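Local coordinates for TbpB (Actinobacillus pleuropneumoniae, PDB 3HOL), which probably captures host transferrin at the bacterial surface, serving as the lipoprotein component of a transferrin receptor used for iron acquisition, at residues Asp73-Asp78 with Thr123-Phe128; Gly101-Lys106 with Asp127-Ala132; Leu28-Lys33 with Ala247-Ala252; Lys151-Arg156 with Tyr224-Ala229. One frame throughout, in Å; residues are numbered along the deposited sequence.

Interaction 1. Residues Asp73-Asp78 with Thr123-Phe128; sequences DIKTKD and TGSWDF
Lys75 NZ shows how one ammonium group can bridge two sheets, because a carboxylate oxygen, a serine hydroxyl and a water gather round it. The shortest link is a salt bridge of 2.7 Å to Asp127 OD2, received on the syn side of the carboxylate, the side of its other oxygen. A water accepts a second bond from Lys75 NZ at 3.1 Å and lies 2.7 Å from Trp126 O, so the ammonium also reaches the barrel backbone indirectly. Ser125 OG stands 3.1 Å from the same Lys75 NZ. The lysine gets there fully stretched: CG lies anti to the backbone N (chi1 -166°), and every later torsion is extended, carrying the nitrogen across to a strand whose nearest CA, that of Asp127, is 9.8 Å from Lys75 CA. Its methylenes run past the acid on the way, with Lys75 CD 3.5 Å from Asp127 OD2. Asp127 approaches from the opposite direction, and its other oxygen, OD1, is hydrogen-bonded to Ser161 OG. In the fold, residues 73-78 leave 72-74, an edge strand of the small five-stranded handle sheet of the N lobe, whereas 123-128 belong to its beta barrel. With one carboxylate oxygen facing the lysine and the other facing a serine, the acid is probably held against rotation, and the largely buried negative charge is probably stabilised by its paired ammonium.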
loop_
_atom_site.group_PDB
_atom_site.type_symbol
_atom_site.label_atom_id
_atom_site.label_comp_id
_atom_site.label_asym_id
_atom_site.label_seq_id
_atom_site.Cartn_x
_atom_site.Cartn_y
_atom_site.Cartn_z
ATOM N N ASP A 73 28.402 -3.272 10.975
ATOM C CA ASP A 73 28.334 -2.036 10.203
ATOM C C ASP A 73 26.940 -1.888 9.609
ATOM O O ASP A 73 26.626 -2.469 8.582
ATOM C CB ASP A 73 29.416 -2.011 9.130
ATOM C CG ASP A 73 29.439 -0.690 8.357
ATOM O OD1 ASP A 73 28.552 0.175 8.578
ATOM O OD2 ASP A 73 30.337 -0.526 7.526
ATOM N N ILE A 74 26.103 -1.135 10.320
ATOM C CA ILE A 74 24.724 -0.867 9.912
ATOM C C ILE A 74 24.717 0.519 9.289
ATOM O O ILE A 74 25.175 1.494 9.910
ATOM C CB ILE A 74 23.803 -0.879 11.142
ATOM C CG1 ILE A 74 23.748 -2.310 11.710
ATOM C CG2 ILE A 74 22.342 -0.326 10.819
ATOM C CD1 ILE A 74 23.202 -2.337 13.102
ATOM N N LYS A 75 24.261 0.616 8.053
ATOM C CA LYS A 75 24.360 1.908 7.375
ATOM C C LYS A 75 23.521 2.883 8.162
ATOM O O LYS A 75 22.416 2.568 8.569
ATOM C CB LYS A 75 23.826 1.846 5.964
ATOM C CG LYS A 75 24.237 3.106 5.130
ATOM C CD LYS A 75 23.413 3.164 3.823
ATOM C CE LYS A 75 23.853 4.332 2.947
ATOM N NZ LYS A 75 22.951 4.395 1.749
ATOM N N THR A 76 24.074 4.063 8.373
ATOM C CA THR A 76 23.465 5.107 9.191
ATOM C C THR A 76 22.064 5.530 8.678
ATOM O O THR A 76 21.751 5.372 7.485
ATOM C CB THR A 76 24.437 6.322 9.278
ATOM O OG1 THR A 76 24.001 7.220 10.304
ATOM C CG2 THR A 76 24.457 7.075 7.968
ATOM N N LYS A 77 21.231 6.025 9.588
ATOM C CA LYS A 77 19.899 6.494 9.273
ATOM C C LYS A 77 19.960 7.959 8.827
ATOM O O LYS A 77 20.518 8.802 9.537
ATOM C CB LYS A 77 19.030 6.389 10.523
ATOM C CG LYS A 77 17.543 6.615 10.276
ATOM C CD LYS A 77 16.743 6.245 11.543
ATOM C CE LYS A 77 15.228 6.420 11.351
ATOM N NZ LYS A 77 14.795 7.835 11.494
ATOM N N ASP A 78 19.429 8.251 7.639
ATOM C CA ASP A 78 19.386 9.610 7.136
ATOM C C ASP A 78 18.252 10.374 7.853
ATOM O O ASP A 78 17.083 10.065 7.665
ATOM C CB ASP A 78 19.206 9.584 5.611
ATOM C CG ASP A 78 19.134 10.983 4.975
ATOM O OD1 ASP A 78 18.907 12.005 5.682
ATOM O OD2 ASP A 78 19.302 11.057 3.726
ATOM N N THR A 123 15.747 12.651 -4.678
ATOM C CA THR A 123 17.162 12.466 -4.548
ATOM C C THR A 123 17.472 11.652 -3.318
ATOM O O THR A 123 16.877 11.880 -2.247
ATOM C CB THR A 123 17.866 13.839 -4.423
ATOM O OG1 THR A 123 17.610 14.585 -5.627
ATOM C CG2 THR A 123 19.368 13.636 -4.371
ATOM N N GLY A 124 18.446 10.745 -3.443
ATOM C CA GLY A 124 18.830 9.884 -2.320
ATOM C C GLY A 124 20.019 8.999 -2.655
ATOM O O GLY A 124 20.964 9.448 -3.307
ATOM N N SER A 125 20.007 7.748 -2.161
ATOM C CA SER A 125 21.150 6.855 -2.343
ATOM C C SER A 125 20.682 5.537 -2.901
ATOM O O SER A 125 19.497 5.329 -3.095
ATOM C CB SER A 125 21.847 6.559 -1.007
ATOM O OG SER A 125 20.956 5.853 -0.127
ATOM N N TRP A 126 21.634 4.659 -3.192
ATOM C CA TRP A 126 21.282 3.285 -3.507
ATOM C C TRP A 126 22.389 2.423 -2.882
ATOM O O TRP A 126 23.427 2.959 -2.477
ATOM C CB TRP A 126 21.104 3.069 -5.011
ATOM C CG TRP A 126 22.369 3.255 -5.911
ATOM C CD1 TRP A 126 22.982 4.448 -6.263
ATOM C CD2 TRP A 126 23.088 2.226 -6.596
ATOM N NE1 TRP A 126 24.063 4.201 -7.097
ATOM C CE2 TRP A 126 24.146 2.848 -7.310
ATOM C CE3 TRP A 126 22.964 0.828 -6.647
ATOM C CZ2 TRP A 126 25.065 2.128 -8.067
ATOM C CZ3 TRP A 126 23.884 0.099 -7.418
ATOM C CH2 TRP A 126 24.928 0.764 -8.119
ATOM N N ASP A 127 22.109 1.128 -2.739
ATOM C CA ASP A 127 22.999 0.155 -2.140
ATOM C C ASP A 127 22.750 -1.157 -2.880
ATOM O O ASP A 127 21.753 -1.271 -3.608
ATOM C CB ASP A 127 22.647 -0.002 -0.648
ATOM C CG ASP A 127 23.201 1.153 0.189
ATOM O OD1 ASP A 127 24.428 1.191 0.341
ATOM O OD2 ASP A 127 22.392 1.991 0.679
ATOM N N PHE A 128 23.619 -2.148 -2.679
ATOM C CA PHE A 128 23.536 -3.387 -3.438
ATOM C C PHE A 128 24.312 -4.468 -2.753
ATOM O O PHE A 128 25.204 -4.188 -1.913
ATOM C CB PHE A 128 24.115 -3.246 -4.882
ATOM C CG PHE A 128 25.595 -2.845 -4.931
ATOM C CD1 PHE A 128 26.606 -3.811 -4.897
ATOM C CD2 PHE A 128 25.969 -1.507 -5.051
ATOM C CE1 PHE A 128 27.969 -3.429 -4.931
ATOM C CE2 PHE A 128 27.315 -1.129 -5.081
ATOM C CZ PHE A 128 28.310 -2.106 -5.025
HETATM O O HOH W 1 24.901 4.241 -0.655
#

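Interaction 2. Residues Gly101-Lys106 with Asp127-Ala132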
loop_
_atom_site.group_PDB
_atom_site.type_symbol
_atom_site.label_atom_id
_atom_site.label_comp_id
_atom_site.label_asym_id
_atom_site.label_seq_id
_atom_site.Cartn_x
_atom_site.Cartn_y
_atom_site.Cartn_z
ATOM N N GLY A 101 25.894 -10.565 6.023
ATOM C CA GLY A 101 24.848 -9.592 6.342
ATOM C C GLY A 101 23.728 -9.526 5.310
ATOM O O GLY A 101 23.431 -10.520 4.599
ATOM N N TYR A 102 23.104 -8.346 5.231
ATOM C CA TYR A 102 21.855 -8.165 4.509
ATOM C C TYR A 102 21.776 -6.792 3.864
ATOM O O TYR A 102 22.401 -5.832 4.344
ATOM C CB TYR A 102 20.646 -8.323 5.456
ATOM C CG TYR A 102 20.619 -9.646 6.184
ATOM C CD1 TYR A 102 19.912 -10.717 5.652
ATOM C CD2 TYR A 102 21.323 -9.832 7.394
ATOM C CE1 TYR A 102 19.889 -11.938 6.291
ATOM C CE2 TYR A 102 21.314 -11.080 8.037
ATOM C CZ TYR A 102 20.585 -12.107 7.474
ATOM O OH TYR A 102 20.559 -13.357 8.063
ATOM N N VAL A 103 20.985 -6.719 2.794
ATOM C CA VAL A 103 20.683 -5.449 2.078
ATOM C C VAL A 103 19.148 -5.357 2.034
ATOM O O VAL A 103 18.455 -6.380 1.778
ATOM C CB VAL A 103 21.322 -5.442 0.667
ATOM C CG1 VAL A 103 20.989 -4.127 -0.125
ATOM C CG2 VAL A 103 22.893 -5.624 0.777
ATOM N N TYR A 104 18.606 -4.162 2.283
ATOM C CA TYR A 104 17.142 -4.008 2.416
ATOM C C TYR A 104 16.629 -2.616 2.014
ATOM O O TYR A 104 17.398 -1.631 1.916
ATOM C CB TYR A 104 16.751 -4.273 3.874
ATOM C CG TYR A 104 17.174 -3.138 4.780
ATOM C CD1 TYR A 104 16.268 -2.112 5.114
ATOM C CD2 TYR A 104 18.483 -3.041 5.240
ATOM C CE1 TYR A 104 16.667 -1.035 5.888
ATOM C CE2 TYR A 104 18.877 -1.986 6.033
ATOM C CZ TYR A 104 17.963 -0.973 6.328
ATOM O OH TYR A 104 18.333 0.092 7.109
ATOM N N TYR A 105 15.334 -2.530 1.749
ATOM C CA TYR A 105 14.632 -1.234 1.887
ATOM C C TYR A 105 13.357 -1.470 2.637
ATOM O O TYR A 105 12.802 -2.585 2.594
ATOM C CB TYR A 105 14.305 -0.604 0.532
ATOM C CG TYR A 105 13.039 -1.136 -0.169
ATOM C CD1 TYR A 105 11.786 -0.507 0.002
ATOM C CD2 TYR A 105 13.119 -2.215 -1.057
ATOM C CE1 TYR A 105 10.616 -0.994 -0.644
ATOM C CE2 TYR A 105 11.964 -2.693 -1.749
ATOM C CZ TYR A 105 10.720 -2.046 -1.532
ATOM O OH TYR A 105 9.599 -2.495 -2.158
ATOM N N LYS A 106 12.839 -0.404 3.260
ATOM C CA LYS A 106 11.496 -0.446 3.799
ATOM C C LYS A 106 10.902 0.953 3.867
ATOM O O LYS A 106 11.621 1.965 3.716
ATOM C CB LYS A 106 11.508 -1.061 5.202
ATOM C CG LYS A 106 12.405 -0.240 6.187
ATOM C CD LYS A 106 12.042 -0.473 7.654
ATOM C CE LYS A 106 12.457 -1.806 8.156
ATOM N NZ LYS A 106 11.884 -2.058 9.541
ATOM N N ASP A 127 22.109 1.128 -2.739
ATOM C CA ASP A 127 22.999 0.155 -2.140
ATOM C C ASP A 127 22.750 -1.157 -2.880
ATOM O O ASP A 127 21.753 -1.271 -3.608
ATOM C CB ASP A 127 22.647 -0.002 -0.648
ATOM C CG ASP A 127 23.201 1.153 0.189
ATOM O OD1 ASP A 127 24.428 1.191 0.341
ATOM O OD2 ASP A 127 22.392 1.991 0.679
ATOM N N PHE A 128 23.619 -2.148 -2.679
ATOM C CA PHE A 128 23.536 -3.387 -3.438
ATOM C C PHE A 128 24.312 -4.468 -2.753
ATOM O O PHE A 128 25.204 -4.188 -1.913
ATOM C CB PHE A 128 24.115 -3.246 -4.882
ATOM C CG PHE A 128 25.595 -2.845 -4.931
ATOM C CD1 PHE A 128 26.606 -3.811 -4.897
ATOM C CD2 PHE A 128 25.969 -1.507 -5.051
ATOM C CE1 PHE A 128 27.969 -3.429 -4.931
ATOM C CE2 PHE A 128 27.315 -1.129 -5.081
ATOM C CZ PHE A 128 28.310 -2.106 -5.025
ATOM N N THR A 129 23.997 -5.704 -3.149
ATOM C CA THR A 129 24.936 -6.817 -2.926
ATOM C C THR A 129 25.094 -7.576 -4.239
ATOM O O THR A 129 24.106 -7.751 -4.968
ATOM C CB THR A 129 24.539 -7.783 -1.754
ATOM O OG1 THR A 129 25.462 -8.892 -1.717
ATOM C CG2 THR A 129 23.065 -8.353 -1.887
ATOM N N SER A 130 26.322 -7.954 -4.592
ATOM C CA SER A 130 26.449 -8.861 -5.750
ATOM C C SER A 130 26.161 -10.304 -5.325
ATOM O O SER A 130 25.877 -10.589 -4.160
ATOM C CB SER A 130 27.826 -8.738 -6.406
ATOM O OG SER A 130 28.767 -9.462 -5.622
ATOM N N ASN A 131 26.162 -11.225 -6.290
ATOM C CA ASN A 131 26.181 -12.632 -5.928
ATOM C C ASN A 131 27.629 -13.029 -5.599
ATOM O O ASN A 131 28.523 -12.154 -5.629
ATOM C CB ASN A 131 25.596 -13.485 -7.069
ATOM C CG ASN A 131 26.433 -13.461 -8.314
ATOM O OD1 ASN A 131 27.264 -12.580 -8.532
ATOM N ND2 ASN A 131 26.190 -14.446 -9.186
ATOM N N ALA A 132 27.851 -14.319 -5.306
ATOM C CA ALA A 132 29.182 -14.870 -4.999
ATOM C C ALA A 132 29.607 -15.810 -6.128
ATOM O O ALA A 132 28.897 -16.777 -6.436
ATOM C CB ALA A 132 29.199 -15.608 -3.646
#
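In Val103 the CG1 methyl is anti to the backbone N (chi1 179°), which places CG2 beside that nitrogen and aims both methyls at the barrel strand; in Thr129 a similar value (chi1 175°) swings OG1 aside and presents CB and CG2 to the valine. The two residues meet obliquely, Val103 CG2 lying 3.7 Å from Thr129 CB and 3.8 Å from Thr129 CG2. The same methyl reaches the backbone, at 3.8 Å from Phe128 O, while Val103 CG1 sits more loosely near Asp127, 4.5 Å from its CB. This single valine thus spans three successive residues. It is a small case of face-to-face packing between sheets: strand 101-106 lies at the middle of the N-lobe handle sheet, strand 127-130 in the wall of the barrel, and their axes pass 7.2 Å apart with directions 140° from each other. Side chains alternate along the barrel strand, so Asp127 and Thr129 face the handle and Phe128 points away, where its ring meets Phe227 edge-to-face. The handle strand keeps its own backbone pairing, Val103 with Val32, and Val260 of the next barrel strand also touches the valine. The threonine hydroxyl is satisfied locally: Thr129 OG1 donates to Ser130 O at 3.0 Å, in the carbonyl plane and on a lone pair, which probably helps to keep the methyl side turned toward Val103.

Interaction 3. Residues Leu28-Lys33 with Ala247-Ala252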
loop_
_atom_site.group_PDB
_atom_site.type_symbol
_atom_site.label_atom_id
_atom_site.label_comp_id
_atom_site.label_asym_id
_atom_site.label_seq_id
_atom_site.Cartn_x
_atom_site.Cartn_y
_atom_site.Cartn_z
ATOM N N LEU A 28 5.727 -3.540 2.258
ATOM C CA LEU A 28 6.333 -2.393 2.933
ATOM C C LEU A 28 7.811 -2.344 2.587
ATOM O O LEU A 28 8.398 -1.260 2.472
ATOM C CB LEU A 28 6.101 -2.392 4.458
ATOM C CG LEU A 28 4.642 -2.174 4.891
ATOM C CD1 LEU A 28 4.553 -2.101 6.426
ATOM C CD2 LEU A 28 4.067 -0.893 4.271
ATOM N N GLY A 29 8.422 -3.521 2.463
ATOM C CA GLY A 29 9.861 -3.587 2.201
ATOM C C GLY A 29 10.320 -4.999 1.876
ATOM O O GLY A 29 9.511 -5.942 1.897
ATOM N N TYR A 30 11.603 -5.115 1.516
ATOM C CA TYR A 30 12.219 -6.410 1.241
ATOM C C TYR A 30 13.644 -6.446 1.765
ATOM O O TYR A 30 14.333 -5.409 1.766
ATOM C CB TYR A 30 12.279 -6.648 -0.267
ATOM C CG TYR A 30 10.925 -7.002 -0.869
ATOM C CD1 TYR A 30 10.411 -8.293 -0.756
ATOM C CD2 TYR A 30 10.146 -6.030 -1.523
ATOM C CE1 TYR A 30 9.172 -8.646 -1.301
ATOM C CE2 TYR A 30 8.888 -6.385 -2.092
ATOM C CZ TYR A 30 8.413 -7.672 -1.953
ATOM O OH TYR A 30 7.197 -8.022 -2.504
ATOM N N VAL A 31 14.130 -7.655 2.059
ATOM C CA VAL A 31 15.510 -7.817 2.551
ATOM C C VAL A 31 16.118 -9.108 2.000
ATOM O O VAL A 31 15.420 -10.102 1.857
ATOM C CB VAL A 31 15.568 -7.792 4.119
ATOM C CG1 VAL A 31 14.617 -8.805 4.720
ATOM C CG2 VAL A 31 17.037 -8.003 4.655
ATOM N N VAL A 32 17.397 -9.079 1.646
ATOM C CA VAL A 32 18.063 -10.273 1.180
ATOM C C VAL A 32 19.392 -10.471 1.894
ATOM O O VAL A 32 20.072 -9.492 2.266
ATOM C CB VAL A 32 18.261 -10.275 -0.364
ATOM C CG1 VAL A 32 19.438 -9.390 -0.830
ATOM C CG2 VAL A 32 18.461 -11.704 -0.867
ATOM N N LYS A 33 19.739 -11.750 2.089
ATOM C CA LYS A 33 21.070 -12.153 2.565
ATOM C C LYS A 33 22.145 -12.040 1.479
ATOM O O LYS A 33 21.915 -12.364 0.287
ATOM C CB LYS A 33 21.017 -13.575 3.083
ATOM C CG LYS A 33 22.254 -13.974 3.840
ATOM C CD LYS A 33 22.069 -15.304 4.630
ATOM C CE LYS A 33 21.394 -16.385 3.806
ATOM N NZ LYS A 33 21.834 -16.402 2.385
ATOM N N ALA A 247 10.979 4.387 -2.281
ATOM C CA ALA A 247 12.013 3.388 -2.007
ATOM C C ALA A 247 11.696 2.187 -2.875
ATOM O O ALA A 247 10.531 2.001 -3.309
ATOM C CB ALA A 247 12.027 3.008 -0.510
ATOM N N GLY A 248 12.708 1.400 -3.181
ATOM C CA GLY A 248 12.448 0.183 -3.982
ATOM C C GLY A 248 13.680 -0.623 -4.255
ATOM O O GLY A 248 14.735 -0.426 -3.618
ATOM N N LYS A 249 13.548 -1.576 -5.181
ATOM C CA LYS A 249 14.641 -2.529 -5.402
ATOM C C LYS A 249 14.580 -3.050 -6.822
ATOM O O LYS A 249 13.548 -2.917 -7.512
ATOM C CB LYS A 249 14.550 -3.725 -4.413
ATOM C CG LYS A 249 13.510 -4.793 -4.849
ATOM C CD LYS A 249 13.314 -5.871 -3.754
ATOM C CE LYS A 249 12.554 -7.108 -4.272
ATOM N NZ LYS A 249 11.209 -6.692 -4.854
ATOM N N PHE A 250 15.677 -3.645 -7.263
ATOM C CA PHE A 250 15.592 -4.481 -8.430
ATOM C C PHE A 250 16.556 -5.650 -8.321
ATOM O O PHE A 250 17.527 -5.626 -7.515
ATOM C CB PHE A 250 15.806 -3.714 -9.751
ATOM C CG PHE A 250 17.203 -3.182 -9.950
ATOM C CD1 PHE A 250 18.214 -4.010 -10.376
ATOM C CD2 PHE A 250 17.470 -1.816 -9.778
ATOM C CE1 PHE A 250 19.514 -3.517 -10.605
ATOM C CE2 PHE A 250 18.776 -1.285 -10.021
ATOM C CZ PHE A 250 19.805 -2.157 -10.420
ATOM N N VAL A 251 16.302 -6.657 -9.147
ATOM C CA VAL A 251 17.221 -7.816 -9.223
ATOM C C VAL A 251 17.727 -7.988 -10.656
ATOM O O VAL A 251 16.920 -7.989 -11.604
ATOM C CB VAL A 251 16.540 -9.109 -8.737
ATOM C CG1 VAL A 251 17.589 -10.280 -8.525
ATOM C CG2 VAL A 251 15.708 -8.854 -7.489
ATOM N N ALA A 252 19.047 -8.140 -10.831
ATOM C CA ALA A 252 19.608 -8.392 -12.172
ATOM C C ALA A 252 18.916 -9.636 -12.788
ATOM O O ALA A 252 18.600 -10.603 -12.057
ATOM C CB ALA A 252 21.136 -8.606 -12.068
#
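A cation-pi pair joins the handle sheet of the N lobe to its beta barrel where strand 29-33 faces strand 245-251. The ring is Tyr30 of the handle and the cation Lys249 of the barrel, and each points its CB toward the other strand. Lys249 NZ sits 3.8 Å from the centroid of the Tyr30 ring, 24° off the ring normal, and is displaced from the centre toward the CD2-CE2 rim: it comes within 3.6 Å of Tyr30 CD2. The methylene before it shares the same face, Lys249 CE lying 4.1 Å from the Tyr30 centroid in a CH-pi contact. Further back along the chain Lys249 CD rests 3.7 Å from Tyr30 CB, so the lysine is applied to the tyrosine along its whole outer half. A bend at the last torsion (chi4 -56°), after an extended run, turns the nitrogen over the ring and lets CE and NZ both lie above it. On the handle side, Tyr105 of the adjacent strand packs against Tyr30, and Phe258 of the barrel touches the lysine. The polar ends look beyond the pair: Tyr30 OH is hydrogen-bonded to Glu25 O, which helps to fix the ring, and Lys249 NZ makes a weak hydrogen bond to Leu23 O. With no carboxylate across this contact, the partners of the buried lysine include the pi face and a weakly bonded carbonyl oxygen, and the tyrosine face probably lessens the cost of keeping that charge between the two sheets.

Interaction 4. Residues Lys151-Arg156 with Tyr224-Ala229; sequences KFIGKR and YNFFSA
Apolar contact comes first: Ile153 CG2 touches the far end of the Phe226 ring, 3.8 Å from CZ, the two side chains meeting at about a right angle. The isoleucine brings this branch to the ring by setting CG2 anti to its backbone N, while CG1 and the rest of the chain lead away. Backbone and ring form the second kind of contact. Ile153 O lies at the edge of the Phe226 ring, in its plane and 3.4 Å from CZ, where the partly positive ring hydrogens point; Gly154, without a side chain, lets its CA come to 4.1 Å from Phe226 CE1. Both segments are loops at one end of the N-lobe barrel: residues 151-156 follow strand 119-133, and the loop of residues 224-229 precedes strand 231-239. Turns shape each of them. Phe152 to Lys155 makes a type II beta turn, closed by Lys155 N to Phe152 O and with Gly154 at positive phi. In residues 224-229, Asn225 OD1 accepts from Phe227 N at 2.9 Å, an Asx turn in which the donor stands well above the amide carbonyl plane. Among the aromatics, Tyr224 CE2 rests 3.7 Å above the centre of the Phe226 ring.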
loop_
_atom_site.group_PDB
_atom_site.type_symbol
_atom_site.label_atom_id
_atom_site.label_comp_id
_atom_site.label_asym_id
_atom_site.label_seq_id
_atom_site.Cartn_x
_atom_site.Cartn_y
_atom_site.Cartn_z
ATOM N N LYS A 151 39.350 -8.274 0.192
ATOM C CA LYS A 151 40.019 -8.880 -0.980
ATOM C C LYS A 151 39.119 -9.948 -1.601
ATOM O O LYS A 151 38.136 -10.377 -0.970
ATOM C CB LYS A 151 41.352 -9.547 -0.557
ATOM C CG LYS A 151 42.377 -8.583 0.044
ATOM C CD LYS A 151 43.720 -9.279 0.490
ATOM C CE LYS A 151 43.485 -10.280 1.665
ATOM N NZ LYS A 151 44.736 -10.741 2.302
ATOM N N PHE A 152 39.464 -10.400 -2.813
ATOM C CA PHE A 152 38.739 -11.501 -3.478
ATOM C C PHE A 152 37.260 -11.058 -3.658
ATOM O O PHE A 152 36.312 -11.684 -3.173
ATOM C CB PHE A 152 38.946 -12.829 -2.698
ATOM C CG PHE A 152 40.423 -13.115 -2.387
ATOM C CD1 PHE A 152 41.337 -13.300 -3.431
ATOM C CD2 PHE A 152 40.896 -13.106 -1.084
ATOM C CE1 PHE A 152 42.703 -13.549 -3.177
ATOM C CE2 PHE A 152 42.277 -13.338 -0.819
ATOM C CZ PHE A 152 43.165 -13.557 -1.863
ATOM N N ILE A 153 37.121 -9.962 -4.389
ATOM C CA ILE A 153 35.905 -9.157 -4.443
ATOM C C ILE A 153 34.779 -9.912 -5.152
ATOM O O ILE A 153 34.920 -10.245 -6.321
ATOM C CB ILE A 153 36.145 -7.832 -5.189
ATOM C CG1 ILE A 153 37.420 -7.118 -4.703
ATOM C CG2 ILE A 153 34.932 -6.905 -4.975
ATOM C CD1 ILE A 153 37.389 -6.830 -3.220
ATOM N N GLY A 154 33.686 -10.155 -4.433
ATOM C CA GLY A 154 32.553 -10.905 -4.941
ATOM C C GLY A 154 32.829 -12.370 -5.233
ATOM O O GLY A 154 32.012 -13.033 -5.899
ATOM N N LYS A 155 33.947 -12.901 -4.714
ATOM C CA LYS A 155 34.308 -14.293 -5.003
ATOM C C LYS A 155 33.648 -15.259 -4.066
ATOM O O LYS A 155 32.547 -15.734 -4.356
ATOM C CB LYS A 155 35.849 -14.500 -5.093
ATOM C CG LYS A 155 36.462 -13.702 -6.214
ATOM C CD LYS A 155 37.890 -14.179 -6.486
ATOM C CE LYS A 155 38.266 -14.183 -7.943
ATOM N NZ LYS A 155 39.591 -14.869 -8.132
ATOM N N ARG A 156 34.254 -15.531 -2.910
ATOM C CA ARG A 156 33.578 -16.357 -1.942
ATOM C C ARG A 156 32.369 -15.665 -1.290
ATOM O O ARG A 156 31.404 -16.324 -0.880
ATOM C CB ARG A 156 34.545 -16.810 -0.847
ATOM C CG ARG A 156 33.938 -17.901 0.013
ATOM C CD ARG A 156 34.978 -18.379 1.091
ATOM N NE ARG A 156 35.201 -17.407 2.176
ATOM C CZ ARG A 156 34.376 -17.179 3.199
ATOM N NH1 ARG A 156 34.720 -16.286 4.078
ATOM N NH2 ARG A 156 33.198 -17.814 3.355
ATOM N N TYR A 224 36.931 -5.624 -13.843
ATOM C CA TYR A 224 35.655 -6.338 -13.793
ATOM C C TYR A 224 34.536 -5.377 -13.388
ATOM O O TYR A 224 34.675 -4.597 -12.436
ATOM C CB TYR A 224 35.718 -7.504 -12.820
ATOM C CG TYR A 224 34.484 -8.393 -12.797
ATOM C CD1 TYR A 224 34.396 -9.520 -13.603
ATOM C CD2 TYR A 224 33.400 -8.118 -11.950
ATOM C CE1 TYR A 224 33.253 -10.354 -13.572
ATOM C CE2 TYR A 224 32.267 -8.931 -11.926
ATOM C CZ TYR A 224 32.204 -10.049 -12.731
ATOM O OH TYR A 224 31.090 -10.859 -12.700
ATOM N N ASN A 225 33.420 -5.483 -14.091
ATOM C CA ASN A 225 32.281 -4.596 -13.907
ATOM C C ASN A 225 31.146 -5.395 -13.275
ATOM O O ASN A 225 30.599 -6.307 -13.900
ATOM C CB ASN A 225 31.902 -3.974 -15.273
ATOM C CG ASN A 225 30.519 -3.338 -15.266
ATOM O OD1 ASN A 225 30.022 -2.932 -14.223
ATOM N ND2 ASN A 225 29.888 -3.264 -16.420
ATOM N N PHE A 226 30.825 -5.110 -12.008
ATOM C CA PHE A 226 29.763 -5.844 -11.290
ATOM C C PHE A 226 28.311 -5.543 -11.762
ATOM O O PHE A 226 27.366 -6.218 -11.324
ATOM C CB PHE A 226 29.890 -5.579 -9.786
ATOM C CG PHE A 226 30.949 -6.421 -9.148
ATOM C CD1 PHE A 226 30.669 -7.724 -8.736
ATOM C CD2 PHE A 226 32.265 -5.946 -9.051
ATOM C CE1 PHE A 226 31.692 -8.537 -8.180
ATOM C CE2 PHE A 226 33.266 -6.736 -8.500
ATOM C CZ PHE A 226 32.990 -8.023 -8.058
ATOM N N PHE A 227 28.157 -4.520 -12.610
ATOM C CA PHE A 227 26.836 -3.909 -12.913
ATOM C C PHE A 227 26.527 -4.004 -14.409
ATOM O O PHE A 227 26.120 -3.009 -15.030
ATOM C CB PHE A 227 26.854 -2.417 -12.488
ATOM C CG PHE A 227 27.504 -2.193 -11.125
ATOM C CD1 PHE A 227 26.831 -2.537 -9.969
ATOM C CD2 PHE A 227 28.805 -1.662 -11.025
ATOM C CE1 PHE A 227 27.413 -2.371 -8.705
ATOM C CE2 PHE A 227 29.405 -1.496 -9.769
ATOM C CZ PHE A 227 28.703 -1.851 -8.608
ATOM N N SER A 228 26.733 -5.195 -14.978
ATOM C CA SER A 228 26.668 -5.319 -16.446
ATOM C C SER A 228 25.293 -5.792 -16.894
ATOM O O SER A 228 24.956 -5.676 -18.075
ATOM C CB SER A 228 27.761 -6.265 -16.987
ATOM O OG SER A 228 27.543 -7.623 -16.561
ATOM N N ALA A 229 24.525 -6.345 -15.965
ATOM C CA ALA A 229 23.249 -7.006 -16.293
ATOM C C ALA A 229 22.082 -6.051 -16.148
ATOM O O ALA A 229 22.036 -5.269 -15.191
ATOM C CB ALA A 229 23.040 -8.183 -15.386
#

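Overall arrangement
Interactions 1, 2 and 3 all join the N-lobe handle sheet to the barrel, whereas interaction 4 links two loops at the barrel's end and lies furthest from the chain's centre. Interactions 1 and 2 share Asp127 and Phe128 on strand 119-133; interactions 2 and 3 use neighbouring handle strands, joined by backbone bonds, with centres 8 Å apart. The chemistry changes with position: fully buried interaction 2 relies on methyl packing, while the partly buried interactions 1 and 3 each bring in a lysine, paired with a carboxylate in one and a ring face in the other. Interaction 4, buried despite its loops, is mainly apolar, with a carbonyl at a ring edge, and Phe227 connects it to Phe128 of interactions 1 and 2.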